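Local structure of Cfl (Pectobacterium brasiliense, 7A9J) at residues 74-79 against 113-118; 215-220 against 243-248; 318-323 against 443-448; 366-371 against 408-413. The protein is a coronafacic acid ligase of the ATP-dependent AMP-binding enzyme family that probably activates carboxylic acids with ATP for coupling, including the formation of amides. The protein carries 1 engineered substitution. All coordinates share one frame; numbering follows the deposited sequence.

Contact 1. Residues 74-79 against 113-118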
loop_
_atom_site.group_PDB
_atom_site.type_symbol
_atom_site.label_atom_id
_atom_site.label_comp_id
_atom_site.label_asym_id
_atom_site.label_seq_id
_atom_site.Cartn_x
_atom_site.Cartn_y
_atom_site.Cartn_z
ATOM N N ARG A 74 10.490 10.130 -20.883
ATOM C CA ARG A 74 9.633 9.963 -19.711
ATOM C C ARG A 74 8.178 10.122 -20.132
ATOM O O ARG A 74 7.816 11.081 -20.798
ATOM C CB ARG A 74 10.032 10.951 -18.604
ATOM C CG ARG A 74 11.528 10.744 -18.300
ATOM C CD ARG A 74 11.978 11.606 -17.222
ATOM N NE ARG A 74 13.375 11.420 -16.884
ATOM C CZ ARG A 74 13.982 12.149 -15.948
ATOM N NH1 ARG A 74 13.287 13.087 -15.312
ATOM N NH2 ARG A 74 15.270 11.968 -15.661
ATOM N N ILE A 75 7.346 9.171 -19.728
ATOM C CA ILE A 75 5.939 9.157 -20.068
ATOM C C ILE A 75 5.130 9.228 -18.780
ATOM O O ILE A 75 5.239 8.334 -17.932
ATOM C CB ILE A 75 5.564 7.879 -20.825
ATOM C CG1 ILE A 75 6.499 7.679 -22.006
ATOM C CG2 ILE A 75 4.080 7.972 -21.267
ATOM C CD1 ILE A 75 5.998 6.533 -22.903
ATOM N N SER A 76 4.318 10.282 -18.634
ATOM C CA SER A 76 3.388 10.369 -17.500
ATOM C C SER A 76 2.159 9.523 -17.800
ATOM O O SER A 76 1.628 9.575 -18.906
ATOM C CB SER A 76 2.977 11.818 -17.257
ATOM O OG SER A 76 4.036 12.525 -16.659
ATOM N N ILE A 77 1.718 8.732 -16.821
ATOM C CA ILE A 77 0.617 7.800 -17.007
ATOM C C ILE A 77 -0.443 8.147 -15.978
ATOM O O ILE A 77 -0.144 8.305 -14.782
ATOM C CB ILE A 77 1.070 6.334 -16.842
ATOM C CG1 ILE A 77 2.167 6.007 -17.862
ATOM C CG2 ILE A 77 -0.112 5.419 -17.119
ATOM C CD1 ILE A 77 2.675 4.575 -17.769
ATOM N N HIS A 78 -1.670 8.222 -16.425
ATOM C CA HIS A 78 -2.654 8.879 -15.558
ATOM C C HIS A 78 -4.003 8.223 -15.878
ATOM O O HIS A 78 -4.777 8.735 -16.669
ATOM C CB HIS A 78 -2.632 10.384 -15.821
ATOM C CG HIS A 78 -3.516 11.215 -14.931
ATOM N ND1 HIS A 78 -4.261 12.274 -15.433
ATOM C CD2 HIS A 78 -3.684 11.248 -13.578
ATOM C CE1 HIS A 78 -4.894 12.874 -14.441
ATOM N NE2 HIS A 78 -4.532 12.304 -13.302
ATOM N N MET A 79 -4.269 7.058 -15.270
ATOM C CA MET A 79 -5.496 6.339 -15.604
ATOM C C MET A 79 -5.922 5.378 -14.492
ATOM O O MET A 79 -5.125 4.989 -13.616
ATOM C CB MET A 79 -5.352 5.599 -16.933
ATOM C CG MET A 79 -4.417 4.496 -16.978
ATOM S SD MET A 79 -4.408 3.635 -18.657
ATOM C CE MET A 79 -4.095 4.974 -19.824
ATOM N N ASN A 113 2.107 19.863 -12.062
ATOM C CA ASN A 113 3.419 19.992 -11.433
ATOM C C ASN A 113 4.287 18.756 -11.657
ATOM O O ASN A 113 5.480 18.883 -11.971
ATOM C CB ASN A 113 3.282 20.260 -9.937
ATOM C CG ASN A 113 4.640 20.469 -9.288
ATOM O OD1 ASN A 113 5.389 21.357 -9.691
ATOM N ND2 ASN A 113 4.989 19.616 -8.334
ATOM N N LEU A 114 3.715 17.546 -11.507
ATOM C CA LEU A 114 4.510 16.337 -11.729
ATOM C C LEU A 114 4.871 16.137 -13.196
ATOM O O LEU A 114 5.956 15.639 -13.503
ATOM C CB LEU A 114 3.781 15.093 -11.212
ATOM C CG LEU A 114 3.660 15.096 -9.682
ATOM C CD1 LEU A 114 3.341 13.662 -9.213
ATOM C CD2 LEU A 114 4.905 15.650 -8.965
ATOM N N ILE A 115 3.957 16.438 -14.114
ATOM C CA ILE A 115 4.316 16.309 -15.526
ATOM C C ILE A 115 5.506 17.190 -15.838
ATOM O O ILE A 115 6.455 16.767 -16.518
ATOM C CB ILE A 115 3.114 16.658 -16.420
ATOM C CG1 ILE A 115 2.069 15.540 -16.322
ATOM C CG2 ILE A 115 3.538 16.841 -17.902
ATOM C CD1 ILE A 115 0.781 15.914 -17.074
ATOM N N GLN A 116 5.486 18.415 -15.312
ATOM C CA GLN A 116 6.559 19.366 -15.558
ATOM C C GLN A 116 7.825 18.960 -14.818
ATOM O O GLN A 116 8.910 18.910 -15.408
ATOM C CB GLN A 116 6.109 20.758 -15.129
ATOM C CG GLN A 116 4.975 21.282 -15.983
ATOM C CD GLN A 116 4.686 22.731 -15.682
ATOM O OE1 GLN A 116 4.368 23.096 -14.544
ATOM N NE2 GLN A 116 4.814 23.571 -16.691
ATOM N N HIS A 117 7.699 18.648 -13.525
ATOM C CA HIS A 117 8.870 18.303 -12.721
ATOM C C HIS A 117 9.579 17.073 -13.274
ATOM O O HIS A 117 10.815 17.031 -13.314
ATOM C CB HIS A 117 8.456 18.070 -11.263
ATOM C CG HIS A 117 9.612 17.874 -10.317
ATOM N ND1 HIS A 117 10.156 16.636 -10.056
ATOM C CD2 HIS A 117 10.313 18.754 -9.563
ATOM C CE1 HIS A 117 11.127 16.752 -9.168
ATOM N NE2 HIS A 117 11.247 18.031 -8.854
ATOM N N SER A 118 8.816 16.048 -13.671
ATOM C CA SER A 118 9.389 14.826 -14.208
ATOM C C SER A 118 10.017 15.019 -15.591
ATOM O O SER A 118 10.685 14.099 -16.071
ATOM C CB SER A 118 8.315 13.722 -14.319
ATOM O OG SER A 118 7.363 14.012 -15.347
#
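S76 and I115 meet in the tightly packed half of this contact, where the strand side chain points at the last turn of helix 108-117. The hydroxyl S76 OG lies 3.6 Å from I115 CG1, and the CB behind it is only slightly farther, at 3.9 Å from the same carbon. I115 turns this branch to the strand by holding CG1 beside its own backbone N, with chi1 at -72°. S118 OG comes no nearer than 3.9 Å to S76 OG, too far for a direct bond, but both hydroxyls are hydrogen-bonded to S120 OG, just beyond the helix, which bridges them. The S118 hydroxyl is also folded back over the helix end, 2.8 Å from L114 O, so that the polar atoms buried here have partners.

In the fold, strand 74-78 belongs to a five-stranded parallel sheet, and helix 108-117 is the connection of a beta-alpha-beta crossover that passes over this strand in going from strand 98-101 to strand 122-125. Backbone bonds from S76 to A122 and I124 hold the strand to that last neighbour.

The R74 end, partly exposed, is the more open and polar side of the contact. The R74 chain is extended from CG to NE and reaches over the end of the helix, bringing R74 CD to 3.0 Å from S118 O. R74 NH1 then donates a 2.9 Å bond to S118 O. The oxygen sits at the guanidinium edge, 11° out of its plane, whereas NH1 stands well above the carbonyl plane, 46° from it. W390 adds a cation-pi contact to the same guanidinium.

Contact 2. Residues 215-220 against 243-248; sequences VTINPR and ILITFA
I217 makes the whole of the direct contact with helix 240-251, and does so through a single methyl. The apolar part comes first: I217 CD1 packs 3.8 Å from A248 CB and 4.1 Å from I245 CG2, touching residues one helical turn apart. The methyl gets there because the I217 chain is stretched out, with CG1 beside the backbone N (chi1 -54°) and CD1 anti to CA (chi2 180°). I231, on strand 230-233, borders both isoleucines and continues the hydrophobic layer.

Contacts with polar atoms are of the van der Waals kind across the interface. I217 CD1 touches the helix backbone at I245 O, 3.7 Å away, so the methyl rests against two side chains and a carbonyl at once.

Hydrogen bonds act within the loop and beside it. N218 ND2 donates to V215 O at 2.8 Å, with an angle of 157° at the hydrogen, and ties N218 back to V215 across T216 and I217. The same amide nitrogen is bonded to Y345 OH, while I217 O receives K252 NZ from just past the helix.

On the helix, L244 lies next to I245 but turns toward helix 203-214 and touches the bound 6-ethyl-1-oxidanylidene-indene-4-carboxylic acid. The loop 215-220 thus packs beside the face of helix 240-251 that lines the carboxylic acid pocket of this AMP-binding enzyme, its contacts falling one residue and one turn on from L244.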
loop_
_atom_site.group_PDB
_atom_site.type_symbol
_atom_site.label_atom_id
_atom_site.label_comp_id
_atom_site.label_asym_id
_atom_site.label_seq_id
_atom_site.Cartn_x
_atom_site.Cartn_y
_atom_site.Cartn_z
ATOM N N VAL A 215 7.344 -12.912 -2.857
ATOM C CA VAL A 215 7.361 -13.668 -1.576
ATOM C C VAL A 215 6.109 -13.396 -0.743
ATOM O O VAL A 215 5.775 -14.187 0.143
ATOM C CB VAL A 215 8.671 -13.311 -0.741
ATOM C CG1 VAL A 215 8.744 -14.097 0.600
ATOM C CG2 VAL A 215 9.868 -13.633 -1.600
ATOM N N THR A 216 5.433 -12.272 -0.973
ATOM C CA THR A 216 4.258 -11.902 -0.203
ATOM C C THR A 216 2.947 -12.302 -0.859
ATOM O O THR A 216 1.883 -12.107 -0.236
ATOM C CB THR A 216 4.201 -10.383 0.073
ATOM O OG1 THR A 216 3.761 -9.685 -1.083
ATOM C CG2 THR A 216 5.590 -9.835 0.548
ATOM N N ILE A 217 2.991 -12.950 -2.028
ATOM C CA ILE A 217 1.732 -13.309 -2.681
ATOM C C ILE A 217 1.610 -14.824 -2.634
ATOM O O ILE A 217 2.204 -15.526 -3.481
ATOM C CB ILE A 217 1.674 -12.836 -4.135
ATOM C CG1 ILE A 217 1.950 -11.336 -4.234
ATOM C CG2 ILE A 217 0.250 -13.245 -4.747
ATOM C CD1 ILE A 217 1.907 -10.820 -5.665
ATOM N N ASN A 218 0.792 -15.320 -1.715
ATOM C CA ASN A 218 0.766 -16.748 -1.380
ATOM C C ASN A 218 -0.685 -17.190 -1.262
ATOM O O ASN A 218 -1.175 -17.524 -0.179
ATOM C CB ASN A 218 1.570 -17.021 -0.091
ATOM C CG ASN A 218 2.972 -16.580 -0.201
ATOM O OD1 ASN A 218 3.739 -17.143 -0.982
ATOM N ND2 ASN A 218 3.373 -15.579 0.625
ATOM N N PRO A 219 -1.393 -17.288 -2.400
ATOM C CA PRO A 219 -2.749 -17.847 -2.364
ATOM C C PRO A 219 -2.701 -19.293 -1.903
ATOM O O PRO A 219 -1.717 -20.004 -2.116
ATOM C CB PRO A 219 -3.227 -17.768 -3.841
ATOM C CG PRO A 219 -1.973 -17.536 -4.669
ATOM C CD PRO A 219 -0.882 -17.032 -3.765
ATOM N N ARG A 220 -3.827 -19.778 -1.416
ATOM C CA ARG A 220 -3.856 -21.186 -1.047
ATOM C C ARG A 220 -4.019 -22.067 -2.275
ATOM O O ARG A 220 -4.394 -21.611 -3.355
ATOM C CB ARG A 220 -4.985 -21.478 -0.061
ATOM C CG ARG A 220 -4.906 -20.662 1.255
ATOM C CD ARG A 220 -6.002 -21.154 2.189
ATOM N NE ARG A 220 -5.841 -20.748 3.570
ATOM C CZ ARG A 220 -6.629 -21.185 4.548
ATOM N NH1 ARG A 220 -7.603 -22.035 4.253
ATOM N NH2 ARG A 220 -6.448 -20.790 5.809
ATOM N N ILE A 243 1.431 -1.782 -8.618
ATOM C CA ILE A 243 2.249 -2.087 -9.800
ATOM C C ILE A 243 3.107 -3.315 -9.534
ATOM O O ILE A 243 3.150 -4.272 -10.329
ATOM C CB ILE A 243 3.125 -0.869 -10.144
ATOM C CG1 ILE A 243 2.243 0.293 -10.508
ATOM C CG2 ILE A 243 4.198 -1.278 -11.207
ATOM C CD1 ILE A 243 2.988 1.640 -10.720
ATOM N N LEU A 244 3.764 -3.330 -8.356
ATOM C CA LEU A 244 4.614 -4.441 -8.012
ATOM C C LEU A 244 3.805 -5.707 -7.835
ATOM O O LEU A 244 4.276 -6.784 -8.226
ATOM C CB LEU A 244 5.380 -4.121 -6.730
ATOM C CG LEU A 244 6.379 -2.962 -6.837
ATOM C CD1 LEU A 244 7.078 -2.796 -5.420
ATOM C CD2 LEU A 244 7.460 -3.213 -7.855
ATOM N N ILE A 245 2.652 -5.611 -7.178
ATOM C CA ILE A 245 1.798 -6.791 -7.002
ATOM C C ILE A 245 1.406 -7.347 -8.356
ATOM O O ILE A 245 1.439 -8.554 -8.561
ATOM C CB ILE A 245 0.520 -6.447 -6.228
ATOM C CG1 ILE A 245 0.881 -6.244 -4.743
ATOM C CG2 ILE A 245 -0.507 -7.564 -6.343
ATOM C CD1 ILE A 245 -0.277 -5.540 -3.976
ATOM N N THR A 246 1.056 -6.460 -9.270
ATOM C CA THR A 246 0.595 -6.908 -10.591
ATOM C C THR A 246 1.730 -7.602 -11.366
ATOM O O THR A 246 1.540 -8.681 -11.939
ATOM C CB THR A 246 0.024 -5.694 -11.331
ATOM O OG1 THR A 246 -1.067 -5.160 -10.583
ATOM C CG2 THR A 246 -0.478 -6.124 -12.815
ATOM N N PHE A 247 2.924 -7.000 -11.418
ATOM C CA PHE A 247 4.040 -7.643 -12.071
ATOM C C PHE A 247 4.343 -8.986 -11.414
ATOM O O PHE A 247 4.594 -9.986 -12.098
ATOM C CB PHE A 247 5.332 -6.808 -12.020
ATOM C CG PHE A 247 5.273 -5.508 -12.781
ATOM C CD1 PHE A 247 4.565 -5.390 -14.012
ATOM C CD2 PHE A 247 6.043 -4.455 -12.370
ATOM C CE1 PHE A 247 4.579 -4.171 -14.686
ATOM C CE2 PHE A 247 6.039 -3.239 -13.045
ATOM C CZ PHE A 247 5.354 -3.102 -14.234
ATOM N N ALA A 248 4.334 -9.012 -10.078
ATOM C CA ALA A 248 4.722 -10.235 -9.387
ATOM C C ALA A 248 3.706 -11.336 -9.611
ATOM O O ALA A 248 4.104 -12.485 -9.831
ATOM C CB ALA A 248 4.867 -9.955 -7.856
#

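Contact 3. Residues 318-323 against 443-448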
loop_
_atom_site.group_PDB
_atom_site.type_symbol
_atom_site.label_atom_id
_atom_site.label_comp_id
_atom_site.label_asym_id
_atom_site.label_seq_id
_atom_site.Cartn_x
_atom_site.Cartn_y
_atom_site.Cartn_z
ATOM N N LEU A 318 -6.670 -5.106 13.734
ATOM C CA LEU A 318 -7.499 -5.436 12.577
ATOM C C LEU A 318 -7.554 -6.960 12.354
ATOM O O LEU A 318 -8.612 -7.519 12.047
ATOM C CB LEU A 318 -6.917 -4.732 11.358
ATOM C CG LEU A 318 -7.499 -5.101 9.974
ATOM C CD1 LEU A 318 -8.985 -4.972 9.974
ATOM C CD2 LEU A 318 -6.864 -4.175 8.974
ATOM N N SER A 319 -6.427 -7.656 12.536
ATOM C CA SER A 319 -6.432 -9.106 12.278
ATOM C C SER A 319 -7.383 -9.833 13.219
ATOM O O SER A 319 -8.016 -10.827 12.832
ATOM C CB SER A 319 -5.010 -9.670 12.392
ATOM O OG SER A 319 -4.710 -9.939 13.761
ATOM N N GLN A 320 -7.482 -9.363 14.479
ATOM C CA GLN A 320 -8.421 -9.953 15.420
ATOM C C GLN A 320 -9.864 -9.772 14.940
ATOM O O GLN A 320 -10.647 -10.732 14.902
ATOM C CB GLN A 320 -8.219 -9.323 16.819
ATOM C CG GLN A 320 -6.702 -9.459 17.298
ATOM C CD GLN A 320 -6.278 -8.591 18.520
ATOM O OE1 GLN A 320 -7.088 -7.912 19.158
ATOM N NE2 GLN A 320 -4.979 -8.634 18.835
ATOM N N LYS A 321 -10.230 -8.538 14.569
ATOM C CA LYS A 321 -11.581 -8.292 14.058
ATOM C C LYS A 321 -11.835 -9.079 12.779
ATOM O O LYS A 321 -12.946 -9.576 12.549
ATOM C CB LYS A 321 -11.773 -6.804 13.791
ATOM C CG LYS A 321 -11.438 -5.934 14.999
ATOM C CD LYS A 321 -11.350 -4.460 14.637
ATOM C CE LYS A 321 -12.729 -3.824 14.700
ATOM N NZ LYS A 321 -12.690 -2.365 14.432
ATOM N N PHE A 322 -10.814 -9.191 11.933
ATOM C CA PHE A 322 -11.007 -9.848 10.641
ATOM C C PHE A 322 -11.214 -11.345 10.821
ATOM O O PHE A 322 -12.015 -11.964 10.109
ATOM C CB PHE A 322 -9.809 -9.558 9.753
ATOM C CG PHE A 322 -10.050 -9.800 8.285
ATOM C CD1 PHE A 322 -10.881 -8.940 7.557
ATOM C CD2 PHE A 322 -9.436 -10.880 7.628
ATOM C CE1 PHE A 322 -11.095 -9.148 6.192
ATOM C CE2 PHE A 322 -9.646 -11.109 6.236
ATOM C CZ PHE A 322 -10.459 -10.251 5.534
ATOM N N PHE A 323 -10.492 -11.953 11.763
ATOM C CA PHE A 323 -10.742 -13.365 12.043
ATOM C C PHE A 323 -12.120 -13.574 12.657
ATOM O O PHE A 323 -12.824 -14.529 12.305
ATOM C CB PHE A 323 -9.676 -13.952 12.986
ATOM C CG PHE A 323 -9.889 -15.424 13.251
ATOM C CD1 PHE A 323 -9.521 -16.373 12.287
ATOM C CD2 PHE A 323 -10.487 -15.855 14.427
ATOM C CE1 PHE A 323 -9.751 -17.724 12.495
ATOM C CE2 PHE A 323 -10.711 -17.213 14.651
ATOM C CZ PHE A 323 -10.331 -18.142 13.696
ATOM N N THR A 443 -3.570 -4.633 25.051
ATOM C CA THR A 443 -4.026 -5.336 26.244
ATOM C C THR A 443 -5.473 -4.986 26.568
ATOM O O THR A 443 -6.284 -5.865 26.867
ATOM C CB THR A 443 -3.109 -4.980 27.418
ATOM O OG1 THR A 443 -1.790 -5.451 27.122
ATOM C CG2 THR A 443 -3.621 -5.640 28.708
ATOM N N LEU A 444 -5.800 -3.691 26.529
ATOM C CA LEU A 444 -7.126 -3.225 26.929
ATOM C C LEU A 444 -8.215 -3.858 26.088
ATOM O O LEU A 444 -9.209 -4.374 26.614
ATOM C CB LEU A 444 -7.191 -1.698 26.812
ATOM C CG LEU A 444 -6.454 -0.933 27.905
ATOM C CD1 LEU A 444 -6.332 0.520 27.512
ATOM C CD2 LEU A 444 -7.152 -1.085 29.261
ATOM N N ILE A 445 -8.040 -3.842 24.769
ATOM C CA ILE A 445 -9.097 -4.325 23.893
ATOM C C ILE A 445 -9.372 -5.839 24.044
ATOM O O ILE A 445 -10.448 -6.311 23.651
ATOM C CB ILE A 445 -8.751 -3.926 22.442
ATOM C CG1 ILE A 445 -9.998 -3.990 21.554
ATOM C CG2 ILE A 445 -7.690 -4.855 21.876
ATOM C CD1 ILE A 445 -9.711 -3.728 20.092
ATOM N N GLN A 446 -8.453 -6.620 24.631
ATOM C CA GLN A 446 -8.744 -8.031 24.864
ATOM C C GLN A 446 -9.888 -8.219 25.848
ATOM O O GLN A 446 -10.552 -9.268 25.828
ATOM C CB GLN A 446 -7.505 -8.772 25.385
ATOM C CG GLN A 446 -6.296 -8.682 24.484
ATOM C CD GLN A 446 -6.665 -8.887 23.032
ATOM O OE1 GLN A 446 -7.376 -9.839 22.689
ATOM N NE2 GLN A 446 -6.239 -7.957 22.178
ATOM N N HIS A 447 -10.127 -7.234 26.715
ATOM C CA HIS A 447 -11.235 -7.344 27.648
ATOM C C HIS A 447 -12.551 -7.420 26.883
ATOM O O HIS A 447 -12.743 -6.736 25.871
ATOM C CB HIS A 447 -11.235 -6.164 28.615
ATOM C CG HIS A 447 -11.925 -6.472 29.898
ATOM N ND1 HIS A 447 -13.279 -6.282 30.077
ATOM C CD2 HIS A 447 -11.462 -7.016 31.047
ATOM C CE1 HIS A 447 -13.614 -6.660 31.297
ATOM N NE2 HIS A 447 -12.532 -7.110 31.908
ATOM N N ALA A 448 -13.443 -8.300 27.349
ATOM C CA ALA A 448 -14.722 -8.496 26.674
ATOM C C ALA A 448 -15.586 -7.237 26.702
ATOM O O ALA A 448 -16.345 -6.982 25.758
ATOM C CB ALA A 448 -15.469 -9.664 27.312
#
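Q320 sets its amide against that of Q446, its OE1 accepting a bond from Q446 NE2 at 3.1 Å. The bond is nearly straight at the hydrogen, 174°, and Q320 OE1 lies in the plane of the Q446 amide. Seen from the acceptor, the approach is less direct: NE2 comes in well to one side of the C=O direction and is tilted from the carbonyl plane. The two amide planes stand 79° apart. The Q320 chain is extended beyond CG, whereas Q446 is bent at chi2 (-44°), which swings its amide back toward the helix facing it. Q446 NE2 also donates to N442 O, one turn earlier, and this bond holds the amide in place. Beside the pair, I445 CG2 lies 4.1 Å from Q320 OE1 and forms an apolar flank. N442 OD1 adds a weak bond to Q320 NE2.

The contact lies at the surface and joins helix 316-326 of the large AMP-binding part to the end of helix 437-445 of the C-terminal domain. Behind the first helix stands helix 283-294, reached by L318 and F322; behind the second are helix 481-491 and strand 450-460, on which L444 packs.

Contact 4. Residues 366-371 against 408-413; sequences IKINNT and DLVRQE
Strands 366-368 and 408-412 run almost at right angles, 100° between their directions, with their axes 8.5 Å apart at the closest approach. They share no backbone bond with each other; both pair antiparallel with strand 376-381, K367 bonding to L379 and D408 to L378. These strands belong to the curled antiparallel region of the large domain, consistent with the distorted beta-barrel subdomain of AMP-binding enzymes, and the contact packs two of them against each other at a partly buried place.

I368 is the centre of the packing. I368 CG1, placed beside the backbone N by chi1 of -61°, lies 3.8 Å from V410 CG2, and the two branched side chains cross obliquely. From the end of the same chain, I368 CD1 goes on to Q412, coming within 3.7 Å of Q412 CB and within 3.9 Å of V410 CG2. I368 CG2 touches the backbone instead, 4.0 Å from V410 O. One isoleucine therefore spreads over two residues of strand 408-412 that point the same way. L378, on the strand between, touches both I366 and V410 and adds to this apolar group.

Toward the outside the partner is polar. Q412, an exposed residue, sets CG anti to the backbone N (chi1 -175°) and extends beyond it, carrying its amide over to I366. There the I366 side chain, which also rests on L418, makes a van der Waals contact with the amide oxygen through its end methyl: Q412 OE1 stands 3.5 Å from I366 CD1 and 4.1 Å from I366 CG1.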
loop_
_atom_site.group_PDB
_atom_site.type_symbol
_atom_site.label_atom_id
_atom_site.label_comp_id
_atom_site.label_asym_id
_atom_site.label_seq_id
_atom_site.Cartn_x
_atom_site.Cartn_y
_atom_site.Cartn_z
ATOM N N ILE A 366 18.177 -5.434 8.694
ATOM C CA ILE A 366 17.589 -4.483 9.629
ATOM C C ILE A 366 18.606 -4.192 10.697
ATOM O O ILE A 366 19.508 -4.999 10.957
ATOM C CB ILE A 366 16.262 -4.965 10.268
ATOM C CG1 ILE A 366 16.477 -6.192 11.132
ATOM C CG2 ILE A 366 15.144 -5.229 9.184
ATOM C CD1 ILE A 366 15.571 -6.174 12.280
ATOM N N LYS A 367 18.483 -3.002 11.284
ATOM C CA LYS A 367 19.227 -2.653 12.469
ATOM C C LYS A 367 18.251 -2.001 13.432
ATOM O O LYS A 367 17.364 -1.242 13.024
ATOM C CB LYS A 367 20.416 -1.723 12.137
ATOM C CG LYS A 367 20.970 -0.934 13.303
ATOM C CD LYS A 367 22.334 -0.329 12.959
ATOM C CE LYS A 367 22.317 0.308 11.565
ATOM N NZ LYS A 367 23.601 1.029 11.299
ATOM N N ILE A 368 18.386 -2.320 14.701
ATOM C CA ILE A 368 17.541 -1.738 15.726
ATOM C C ILE A 368 18.429 -0.854 16.565
ATOM O O ILE A 368 19.430 -1.307 17.139
ATOM C CB ILE A 368 16.835 -2.815 16.556
ATOM C CG1 ILE A 368 15.948 -3.650 15.610
ATOM C CG2 ILE A 368 16.025 -2.175 17.659
ATOM C CD1 ILE A 368 15.514 -4.958 16.163
ATOM N N ASN A 369 18.092 0.418 16.595
ATOM C CA ASN A 369 18.990 1.406 17.169
ATOM C C ASN A 369 19.246 1.080 18.626
ATOM O O ASN A 369 18.305 0.813 19.366
ATOM C CB ASN A 369 18.346 2.771 16.987
ATOM C CG ASN A 369 19.311 3.773 16.481
ATOM O OD1 ASN A 369 19.399 4.039 15.278
ATOM N ND2 ASN A 369 20.084 4.312 17.390
ATOM N N ASN A 370 20.536 1.029 19.005
ATOM C CA ASN A 370 20.951 0.620 20.351
ATOM C C ASN A 370 20.548 1.705 21.323
ATOM O O ASN A 370 21.078 2.822 21.286
ATOM C CB ASN A 370 22.456 0.363 20.434
ATOM C CG ASN A 370 22.915 -0.058 21.849
ATOM O OD1 ASN A 370 22.909 0.748 22.802
ATOM N ND2 ASN A 370 23.338 -1.321 21.980
ATOM N N THR A 371 19.614 1.380 22.197
ATOM C CA THR A 371 19.186 2.316 23.222
ATOM C C THR A 371 19.605 1.824 24.602
ATOM O O THR A 371 19.010 2.239 25.603
ATOM C CB THR A 371 17.667 2.538 23.158
ATOM O OG1 THR A 371 16.996 1.304 23.464
ATOM C CG2 THR A 371 17.193 3.057 21.739
ATOM N N ASP A 408 9.705 4.008 13.492
ATOM C CA ASP A 408 8.958 2.979 14.222
ATOM C C ASP A 408 9.879 2.269 15.208
ATOM O O ASP A 408 11.035 1.992 14.900
ATOM C CB ASP A 408 8.354 1.957 13.274
ATOM C CG ASP A 408 7.243 2.557 12.389
ATOM O OD1 ASP A 408 7.100 2.093 11.246
ATOM O OD2 ASP A 408 6.602 3.554 12.859
ATOM N N LEU A 409 9.360 2.012 16.395
ATOM C CA LEU A 409 10.058 1.281 17.451
ATOM C C LEU A 409 9.720 -0.202 17.366
ATOM O O LEU A 409 8.566 -0.567 17.153
ATOM C CB LEU A 409 9.609 1.789 18.785
ATOM C CG LEU A 409 9.940 3.259 19.031
ATOM C CD1 LEU A 409 9.517 3.660 20.443
ATOM C CD2 LEU A 409 11.449 3.415 18.911
ATOM N N VAL A 410 10.713 -1.053 17.560
ATOM C CA VAL A 410 10.493 -2.498 17.480
ATOM C C VAL A 410 11.375 -3.195 18.514
ATOM O O VAL A 410 12.291 -2.616 19.120
ATOM C CB VAL A 410 10.793 -3.105 16.095
ATOM C CG1 VAL A 410 9.841 -2.560 15.007
ATOM C CG2 VAL A 410 12.279 -2.881 15.749
ATOM N N ARG A 411 11.090 -4.487 18.685
ATOM C CA ARG A 411 11.936 -5.402 19.413
ATOM C C ARG A 411 11.947 -6.673 18.599
ATOM O O ARG A 411 10.908 -7.058 18.068
ATOM C CB ARG A 411 11.396 -5.707 20.824
ATOM C CG ARG A 411 12.164 -6.787 21.502
ATOM C CD ARG A 411 11.645 -7.007 22.915
ATOM N NE ARG A 411 10.247 -7.467 22.944
ATOM C CZ ARG A 411 9.247 -6.717 23.418
ATOM N NH1 ARG A 411 9.474 -5.479 23.852
ATOM N NH2 ARG A 411 8.021 -7.212 23.474
ATOM N N GLN A 412 13.107 -7.299 18.448
ATOM C CA GLN A 412 13.166 -8.471 17.588
ATOM C C GLN A 412 13.163 -9.697 18.494
ATOM O O GLN A 412 13.940 -9.776 19.427
ATOM C CB GLN A 412 14.403 -8.429 16.712
ATOM C CG GLN A 412 14.509 -9.542 15.676
ATOM C CD GLN A 412 15.924 -9.536 15.170
ATOM O OE1 GLN A 412 16.184 -9.103 14.073
ATOM N NE2 GLN A 412 16.867 -9.921 16.033
ATOM N N GLU A 413 12.255 -10.632 18.228
ATOM C CA GLU A 413 12.186 -11.838 19.054
ATOM C C GLU A 413 13.214 -12.854 18.556
ATOM O O GLU A 413 13.820 -12.713 17.475
ATOM C CB GLU A 413 10.774 -12.461 18.976
ATOM C CG GLU A 413 9.640 -11.511 19.443
ATOM C CD GLU A 413 9.116 -11.872 20.814
ATOM O OE1 GLU A 413 7.934 -12.273 20.880
ATOM O OE2 GLU A 413 9.879 -11.781 21.811
#

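How the contacts relate
Along the chain contact 1 comes first and contact 2 follows, each closed before the next begins, while contact 4 falls between the two segments of contact 3. Contacts 1 and 2 lie in the AMP-binding range, their centres 26 Å apart, the first at a five-stranded parallel sheet and the second beside strand 230-233 of another sheet. Contact 4, about 27 Å from contact 2 between centres, lies among antiparallel strands 365-368, 376-381 and 408-412. Contact 3 lies across the centre of the chain from contact 1, about 43 Å between centres. None touches another. Contacts 1, 2 and 4 thus pack within the large part, whereas contact 3, at the surface, joins it to the C-terminal domain.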